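Local structure of amidohydrolase family protein (Acinetobacter baumannii, 4I6K) at residues Y195-F198 and L199-L202; P186-G189 and I190-D194; W139-F142 and L143-E147. The protein is probably a hydrolase of the amidohydrolase family, thought to open the ring of 2-pyrone-4,6-dicarboxylic acid. All coordinates share one frame; numbering follows the deposited sequence.

Contact 1 of 3, residues Y195-F198 and L199-L202; sequences YQKF and LSLL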
loop_
_atom_site.group_PDB
_atom_site.type_symbol
_atom_site.label_atom_id
_atom_site.label_comp_id
_atom_site.label_asym_id
_atom_site.label_seq_id
_atom_site.Cartn_x
_atom_site.Cartn_y
_atom_site.Cartn_z
ATOM N N TYR A 195 -16.850 8.072 -1.036
ATOM C CA TYR A 195 -15.554 8.613 -0.687
ATOM C C TYR A 195 -15.687 9.542 0.507
ATOM O O TYR A 195 -14.811 9.581 1.388
ATOM C CB TYR A 195 -14.904 9.351 -1.855
ATOM C CG TYR A 195 -13.425 9.590 -1.608
ATOM C CD1 TYR A 195 -12.535 8.526 -1.575
ATOM C CD2 TYR A 195 -12.925 10.870 -1.380
ATOM C CE1 TYR A 195 -11.193 8.720 -1.342
ATOM C CE2 TYR A 195 -11.588 11.073 -1.148
ATOM C CZ TYR A 195 -10.728 9.990 -1.127
ATOM O OH TYR A 195 -9.389 10.173 -0.892
ATOM N N GLN A 196 -16.786 10.296 0.524
ATOM C CA GLN A 196 -17.053 11.221 1.602
ATOM C C GLN A 196 -17.228 10.449 2.899
ATOM O O GLN A 196 -16.711 10.851 3.935
ATOM C CB GLN A 196 -18.299 12.072 1.313
ATOM C CG GLN A 196 -18.132 13.084 0.190
ATOM C CD GLN A 196 -17.072 14.140 0.492
ATOM O OE1 GLN A 196 -17.120 14.809 1.519
ATOM N NE2 GLN A 196 -16.112 14.295 -0.415
ATOM N N LYS A 197 -17.975 9.352 2.850
ATOM C CA LYS A 197 -18.174 8.549 4.046
ATOM C C LYS A 197 -16.827 8.027 4.524
ATOM O O LYS A 197 -16.486 8.133 5.708
ATOM C CB LYS A 197 -19.127 7.390 3.769
ATOM C CG LYS A 197 -19.354 6.473 4.976
ATOM C CD LYS A 197 -20.375 7.029 5.961
ATOM C CE LYS A 197 -21.755 6.418 5.725
ATOM N NZ LYS A 197 -22.764 6.897 6.716
ATOM N N PHE A 198 -16.058 7.479 3.584
ATOM C CA PHE A 198 -14.706 6.972 3.846
ATOM C C PHE A 198 -13.880 7.986 4.621
ATOM O O PHE A 198 -13.310 7.670 5.662
ATOM C CB PHE A 198 -14.022 6.614 2.516
ATOM C CG PHE A 198 -12.520 6.652 2.566
ATOM C CD1 PHE A 198 -11.815 7.627 1.883
ATOM C CD2 PHE A 198 -11.809 5.711 3.291
ATOM C CE1 PHE A 198 -10.428 7.654 1.921
ATOM C CE2 PHE A 198 -10.427 5.743 3.339
ATOM C CZ PHE A 198 -9.737 6.712 2.656
ATOM N N LEU A 199 -13.851 9.217 4.117
ATOM C CA LEU A 199 -13.103 10.297 4.738
ATOM C C LEU A 199 -13.541 10.529 6.180
ATOM O O LEU A 199 -12.712 10.740 7.060
ATOM C CB LEU A 199 -13.282 11.584 3.934
ATOM C CG LEU A 199 -12.595 11.659 2.575
ATOM C CD1 LEU A 199 -13.136 12.835 1.801
ATOM C CD2 LEU A 199 -11.092 11.778 2.743
ATOM N N SER A 200 -14.846 10.509 6.417
ATOM C CA SER A 200 -15.361 10.755 7.758
ATOM C C SER A 200 -14.978 9.619 8.722
ATOM O O SER A 200 -14.938 9.803 9.941
ATOM C CB SER A 200 -16.876 10.892 7.707
ATOM O OG SER A 200 -17.471 9.642 7.379
ATOM N N LEU A 201 -14.695 8.447 8.169
ATOM C CA LEU A 201 -14.421 7.261 8.987
ATOM C C LEU A 201 -12.972 7.228 9.420
ATOM O O LEU A 201 -12.587 6.437 10.287
ATOM C CB LEU A 201 -14.733 5.984 8.203
ATOM C CG LEU A 201 -16.186 5.784 7.799
ATOM C CD1 LEU A 201 -16.336 4.555 6.907
ATOM C CD2 LEU A 201 -17.002 5.654 9.067
ATOM N N LEU A 202 -12.164 8.074 8.794
ATOM C CA LEU A 202 -10.743 8.102 9.086
ATOM C C LEU A 202 -10.507 8.599 10.504
ATOM O O LEU A 202 -11.120 9.589 10.943
ATOM C CB LEU A 202 -10.010 9.002 8.095
ATOM C CG LEU A 202 -9.946 8.542 6.642
ATOM C CD1 LEU A 202 -9.368 9.657 5.786
ATOM C CD2 LEU A 202 -9.107 7.277 6.516
#

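Contact 2 of 3, residues P186-G189 and I190-D194; sequences PVKG and IEDPD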
loop_
_atom_site.group_PDB
_atom_site.type_symbol
_atom_site.label_atom_id
_atom_site.label_comp_id
_atom_site.label_asym_id
_atom_site.label_seq_id
_atom_site.Cartn_x
_atom_site.Cartn_y
_atom_site.Cartn_z
ATOM N N PRO A 186 -12.909 6.706 -10.428
ATOM C CA PRO A 186 -12.570 7.490 -11.615
ATOM C C PRO A 186 -13.740 8.371 -12.069
ATOM O O PRO A 186 -13.523 9.499 -12.509
ATOM C CB PRO A 186 -12.241 6.414 -12.661
ATOM C CG PRO A 186 -11.845 5.202 -11.841
ATOM C CD PRO A 186 -12.740 5.259 -10.638
ATOM N N VAL A 187 -14.966 7.865 -11.932
ATOM C CA VAL A 187 -16.156 8.566 -12.410
ATOM C C VAL A 187 -16.797 9.457 -11.351
ATOM O O VAL A 187 -16.980 10.658 -11.565
ATOM C CB VAL A 187 -17.216 7.575 -12.933
ATOM C CG1 VAL A 187 -18.565 8.240 -13.006
ATOM C CG2 VAL A 187 -16.816 7.056 -14.294
ATOM N N LYS A 188 -17.130 8.871 -10.206
ATOM C CA LYS A 188 -17.849 9.588 -9.154
ATOM C C LYS A 188 -16.970 10.616 -8.430
ATOM O O LYS A 188 -17.478 11.563 -7.823
ATOM C CB LYS A 188 -18.450 8.584 -8.159
ATOM C CG LYS A 188 -19.680 7.804 -8.685
ATOM C CD LYS A 188 -19.831 6.451 -7.965
ATOM C CE LYS A 188 -21.277 5.954 -7.908
ATOM N NZ LYS A 188 -21.968 6.360 -6.636
ATOM N N GLY A 189 -15.652 10.431 -8.495
ATOM C CA GLY A 189 -14.705 11.416 -7.956
ATOM C C GLY A 189 -14.737 11.642 -6.446
ATOM O O GLY A 189 -15.227 10.808 -5.666
ATOM N N ILE A 190 -14.194 12.785 -6.045
ATOM C CA ILE A 190 -14.108 13.196 -4.648
ATOM C C ILE A 190 -15.472 13.270 -3.974
ATOM O O ILE A 190 -15.637 12.799 -2.851
ATOM C CB ILE A 190 -13.422 14.579 -4.529
ATOM C CG1 ILE A 190 -11.996 14.517 -5.087
ATOM C CG2 ILE A 190 -13.414 15.074 -3.084
ATOM C CD1 ILE A 190 -11.042 13.718 -4.245
ATOM N N GLU A 191 -16.441 13.868 -4.662
ATOM C CA GLU A 191 -17.791 14.049 -4.120
ATOM C C GLU A 191 -18.566 12.733 -4.078
ATOM O O GLU A 191 -19.692 12.665 -3.579
ATOM C CB GLU A 191 -18.567 15.077 -4.950
ATOM C CG GLU A 191 -17.891 16.424 -5.076
ATOM C CD GLU A 191 -17.545 17.046 -3.727
ATOM O OE1 GLU A 191 -17.950 16.493 -2.679
ATOM O OE2 GLU A 191 -16.868 18.098 -3.715
ATOM N N ASP A 192 -17.982 11.672 -4.613
ATOM C CA ASP A 192 -18.617 10.375 -4.461
ATOM C C ASP A 192 -18.998 10.145 -2.982
ATOM O O ASP A 192 -18.123 10.093 -2.112
ATOM C CB ASP A 192 -17.661 9.294 -4.932
ATOM C CG ASP A 192 -18.200 7.924 -4.701
ATOM O OD1 ASP A 192 -17.517 6.958 -5.079
ATOM O OD2 ASP A 192 -19.304 7.822 -4.139
ATOM N N PRO A 193 -20.306 10.027 -2.686
ATOM C CA PRO A 193 -20.743 9.791 -1.301
ATOM C C PRO A 193 -19.912 8.721 -0.592
ATOM O O PRO A 193 -19.595 8.869 0.580
ATOM C CB PRO A 193 -22.191 9.309 -1.456
ATOM C CG PRO A 193 -22.656 9.922 -2.744
ATOM C CD PRO A 193 -21.438 10.131 -3.623
ATOM N N ASP A 194 -19.565 7.647 -1.284
ATOM C CA ASP A 194 -18.756 6.619 -0.644
ATOM C C ASP A 194 -17.400 7.166 -0.238
ATOM O O ASP A 194 -16.834 6.747 0.764
ATOM C CB ASP A 194 -18.550 5.422 -1.567
ATOM C CG ASP A 194 -19.835 4.701 -1.874
ATOM O OD1 ASP A 194 -19.845 3.927 -2.843
ATOM O OD2 ASP A 194 -20.829 4.900 -1.151
#

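Contact 3 of 3, residues W139-F142 and L143-E147; sequences WQKF and LRNVE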
loop_
_atom_site.group_PDB
_atom_site.type_symbol
_atom_site.label_atom_id
_atom_site.label_comp_id
_atom_site.label_asym_id
_atom_site.label_seq_id
_atom_site.Cartn_x
_atom_site.Cartn_y
_atom_site.Cartn_z
ATOM N N TRP A 139 -12.334 -14.641 11.145
ATOM C CA TRP A 139 -11.709 -13.372 10.784
ATOM C C TRP A 139 -11.209 -12.632 12.003
ATOM O O TRP A 139 -10.102 -12.099 11.994
ATOM C CB TRP A 139 -12.659 -12.483 9.982
ATOM C CG TRP A 139 -12.472 -12.706 8.524
ATOM C CD1 TRP A 139 -13.284 -13.416 7.690
ATOM C CD2 TRP A 139 -11.370 -12.261 7.732
ATOM N NE1 TRP A 139 -12.767 -13.422 6.418
ATOM C CE2 TRP A 139 -11.588 -12.727 6.416
ATOM C CE3 TRP A 139 -10.221 -11.511 8.004
ATOM C CZ2 TRP A 139 -10.703 -12.463 5.373
ATOM C CZ3 TRP A 139 -9.341 -11.248 6.971
ATOM C CH2 TRP A 139 -9.589 -11.720 5.667
ATOM N N GLN A 140 -12.036 -12.607 13.048
ATOM C CA GLN A 140 -11.681 -11.969 14.307
ATOM C C GLN A 140 -10.426 -12.607 14.892
ATOM O O GLN A 140 -9.564 -11.920 15.452
ATOM C CB GLN A 140 -12.832 -12.068 15.312
ATOM C CG GLN A 140 -14.131 -11.419 14.858
ATOM C CD GLN A 140 -15.140 -11.262 15.990
ATOM O OE1 GLN A 140 -15.387 -12.193 16.763
ATOM N NE2 GLN A 140 -15.725 -10.076 16.094
ATOM N N LYS A 141 -10.318 -13.927 14.762
ATOM C CA LYS A 141 -9.161 -14.610 15.326
ATOM C C LYS A 141 -7.868 -14.252 14.599
ATOM O O LYS A 141 -6.856 -13.918 15.222
ATOM C CB LYS A 141 -9.353 -16.122 15.348
ATOM C CG LYS A 141 -8.394 -16.775 16.323
ATOM C CD LYS A 141 -8.197 -15.822 17.508
ATOM C CE LYS A 141 -6.739 -15.716 17.927
ATOM N NZ LYS A 141 -6.397 -14.332 18.377
ATOM N N PHE A 142 -7.902 -14.356 13.277
ATOM C CA PHE A 142 -6.799 -13.897 12.446
ATOM C C PHE A 142 -6.398 -12.500 12.884
ATOM O O PHE A 142 -5.236 -12.234 13.183
ATOM C CB PHE A 142 -7.243 -13.855 10.986
ATOM C CG PHE A 142 -6.184 -13.362 10.050
ATOM C CD1 PHE A 142 -6.372 -12.211 9.322
ATOM C CD2 PHE A 142 -4.998 -14.051 9.913
ATOM C CE1 PHE A 142 -5.403 -11.766 8.463
ATOM C CE2 PHE A 142 -4.032 -13.606 9.064
ATOM C CZ PHE A 142 -4.229 -12.465 8.338
ATOM N N LEU A 143 -7.385 -11.609 12.932
ATOM C CA LEU A 143 -7.134 -10.199 13.189
ATOM C C LEU A 143 -6.570 -9.939 14.563
ATOM O O LEU A 143 -5.702 -9.099 14.710
ATOM C CB LEU A 143 -8.399 -9.382 12.981
ATOM C CG LEU A 143 -8.790 -9.276 11.515
ATOM C CD1 LEU A 143 -10.169 -8.681 11.397
ATOM C CD2 LEU A 143 -7.757 -8.452 10.731
ATOM N N ARG A 144 -7.066 -10.647 15.575
ATOM C CA ARG A 144 -6.480 -10.523 16.909
ATOM C C ARG A 144 -5.014 -10.943 16.885
ATOM O O ARG A 144 -4.172 -10.377 17.582
ATOM C CB ARG A 144 -7.272 -11.343 17.921
ATOM C CG ARG A 144 -8.610 -10.719 18.270
ATOM C CD ARG A 144 -8.418 -9.295 18.736
ATOM N NE ARG A 144 -9.657 -8.516 18.714
ATOM C CZ ARG A 144 -9.745 -7.251 19.122
ATOM N NH1 ARG A 144 -10.909 -6.597 19.066
ATOM N NH2 ARG A 144 -8.659 -6.641 19.592
ATOM N N ASN A 145 -4.705 -11.933 16.053
ATOM C CA ASN A 145 -3.321 -12.362 15.892
ATOM C C ASN A 145 -2.416 -11.292 15.283
ATOM O O ASN A 145 -1.334 -11.021 15.807
ATOM C CB ASN A 145 -3.257 -13.637 15.066
ATOM C CG ASN A 145 -3.640 -14.855 15.864
ATOM O OD1 ASN A 145 -3.319 -14.963 17.051
ATOM N ND2 ASN A 145 -4.321 -15.788 15.218
ATOM N N VAL A 146 -2.866 -10.700 14.174
ATOM C CA VAL A 146 -2.175 -9.574 13.549
ATOM C C VAL A 146 -1.960 -8.438 14.559
ATOM O O VAL A 146 -0.883 -7.848 14.639
ATOM C CB VAL A 146 -2.962 -9.016 12.306
ATOM C CG1 VAL A 146 -2.205 -7.847 11.639
ATOM C CG2 VAL A 146 -3.205 -10.097 11.285
ATOM N N GLU A 147 -3.010 -8.103 15.297
ATOM C CA GLU A 147 -2.898 -7.090 16.345
ATOM C C GLU A 147 -1.757 -7.423 17.329
ATOM O O GLU A 147 -0.917 -6.577 17.635
ATOM C CB GLU A 147 -4.218 -7.011 17.082
ATOM C CG GLU A 147 -4.343 -5.902 18.090
ATOM C CD GLU A 147 -5.698 -5.946 18.761
ATOM O OE1 GLU A 147 -6.204 -7.061 19.004
ATOM O OE2 GLU A 147 -6.268 -4.876 19.032
#

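Contact 1 of 3, residues Y195-F198 and L199-L202
Leu199 lies between two aromatic rings of the preceding turn, those of Tyr195 and Phe198. Its CG is 4.2 Å from CD1 of the adjacent Phe198, while its CD1 comes obliquely at the Tyr195 ring, 3.7 Å from Tyr195 CD2. Tyr195 offers the flank carrying CD2 and CE2 because its CG stands anti to the backbone N (chi1 -165°); Leu199 CG is turned the other way, beside its own N, and leans back over the carbonyl oxygen of Tyr195. The same oxygen accepts from Leu199 N at 2.9 Å, the regular helical bond of this turn. Phe198 is the second centre: Leu202 CD2 approaches its CE2 and CZ obliquely, 3.8 Å from CE2, and Leu202 CG sits above one face, displaced toward the rim. The Tyr195-Leu199 pair lies within helix 193-201, and Leu202 follows directly after its last residue; this is the helix of the beta-alpha-beta unit that runs from strand 176-178 to strand 207-210 in the parallel barrel of the amidohydrolase fold. Helix 222-237 receives Leu199 through Ile233 and Phe234, whereas Phe198 packs against Leu162 of helix 159-169, and Leu202 rests on His207 and Ile209 of the following strand. The Tyr195 hydroxyl is taken up by Phe181 O. Toward the C-terminal end the regular bonding falters: Leu201 N reaches Lys197 O weakly at 3.1 Å and also bonds to Phe198 O at 3.0 Å, with Leu201 N standing above the carbonyl plane of Phe198. Ser200 OG turns back to Lys197 O, modelled at 2.5 Å, a hydrogen bond so short that its exact length is doubtful.

Contact 2 of 3, residues P186-G189 and I190-D194
Lys188 and Asp192 pack tightly at their roots, with the two CB atoms 3.4 Å apart and Asp192 CG hardly farther from Lys188 CB. The aliphatic chain of the lysine then runs past the carboxylate, CD lying 3.7 Å from Asp192 OD1. Beyond this point the fit slackens: the bend at the last torsion (chi4 -94°) brings NZ back to Asp192 OD2, but only to 3.9 Å, a long salt bridge on the exposed side of the loop. The inner part is closed by the backbone. A type I beta turn from Gly189 to Asp192 brings Asp192 N to Gly189 O at 3.1 Å, the donor standing well above the carbonyl plane, and Asp192 CB presses against the same oxygen at 3.0 Å. Gly189 enters the turn with a positive phi of 65°, a backbone conformation readily adopted by glycine. The turn delivers the chain from the loop after strand 176-178 into helix 193-201, where Asp192 is the N-cap: its OD2 accepts from Asp194 N at 2.9 Å, approached from above the carboxylate plane. Asp192 CG lies anti to the backbone N (chi1 175°), which carries the carboxylate forward to that amide. One oxygen thus serves both the cap and the distant ammonium group, and the negative charge at the helix start would be expected to suit the helix dipole. Ile190 points away from the lysine into the interior, against Gln229 and Ile233 of helix 222-237, while Glu191 next to it is exposed and its carboxylate leads away from Lys188 and Gly189.

Contact 3 of 3, residues W139-F142 and L143-E147
The Phe142 ring has Val146 CG2 over one face, 4.0 Å from the ring centroid and 17° off the ring normal, a CH-pi contact made one helical turn on. CG2 is displaced toward the CE1 and CZ rim, and it is the branch beside the backbone N of Val146 that makes the approach. The indole of Trp139 meets Leu143 at its edge, near the ring plane, with CE3 to CG at 4.4 Å; His104 stacks on this indole. These pairs lie along helix 137-148, the helix of the beta-alpha-beta unit between strands 119-125 and 152-156, and Phe142 also packs against Leu111 of the preceding helix 108-115. Successive i to i+4 backbone bonds hold the turn, among them Val146 N to Phe142 O at 3.0 Å. On the polar side the Lys141 chain folds back on itself, its later torsions far from extended, which brings NZ to Asn145 OD1 in a weak bond of 3.4 Å. Arg144 extends away from the lysine and forms a salt bridge with Glu147, NH2 donating to the syn lone pair of OE1 at 2.6 Å; Glu147 OE2 accepts from Ser173 N.

Contacts 1 and 2 share helix 193-201: residues 186-194 form its entry and 195-202 its body and exit. They touch where Gln196 NE2 bonds to Ile190 O, which ties the first turn of the helix back to the loop. Contact 3 lies on helix 137-148, its centre about 24 Å from that of contact 1 and about 31 Å from that of contact 2. Contacts 1 and 3 both rest on aromatic-aliphatic pairs, with buried apolar residues (Leu199 and Phe198; Phe142 and Leu143) and mostly polar exposed ones. Contact 2, with Ile190 and Asp192 buried but Lys188 and Glu191 exposed, relies on a turn, a cap and a long salt bridge.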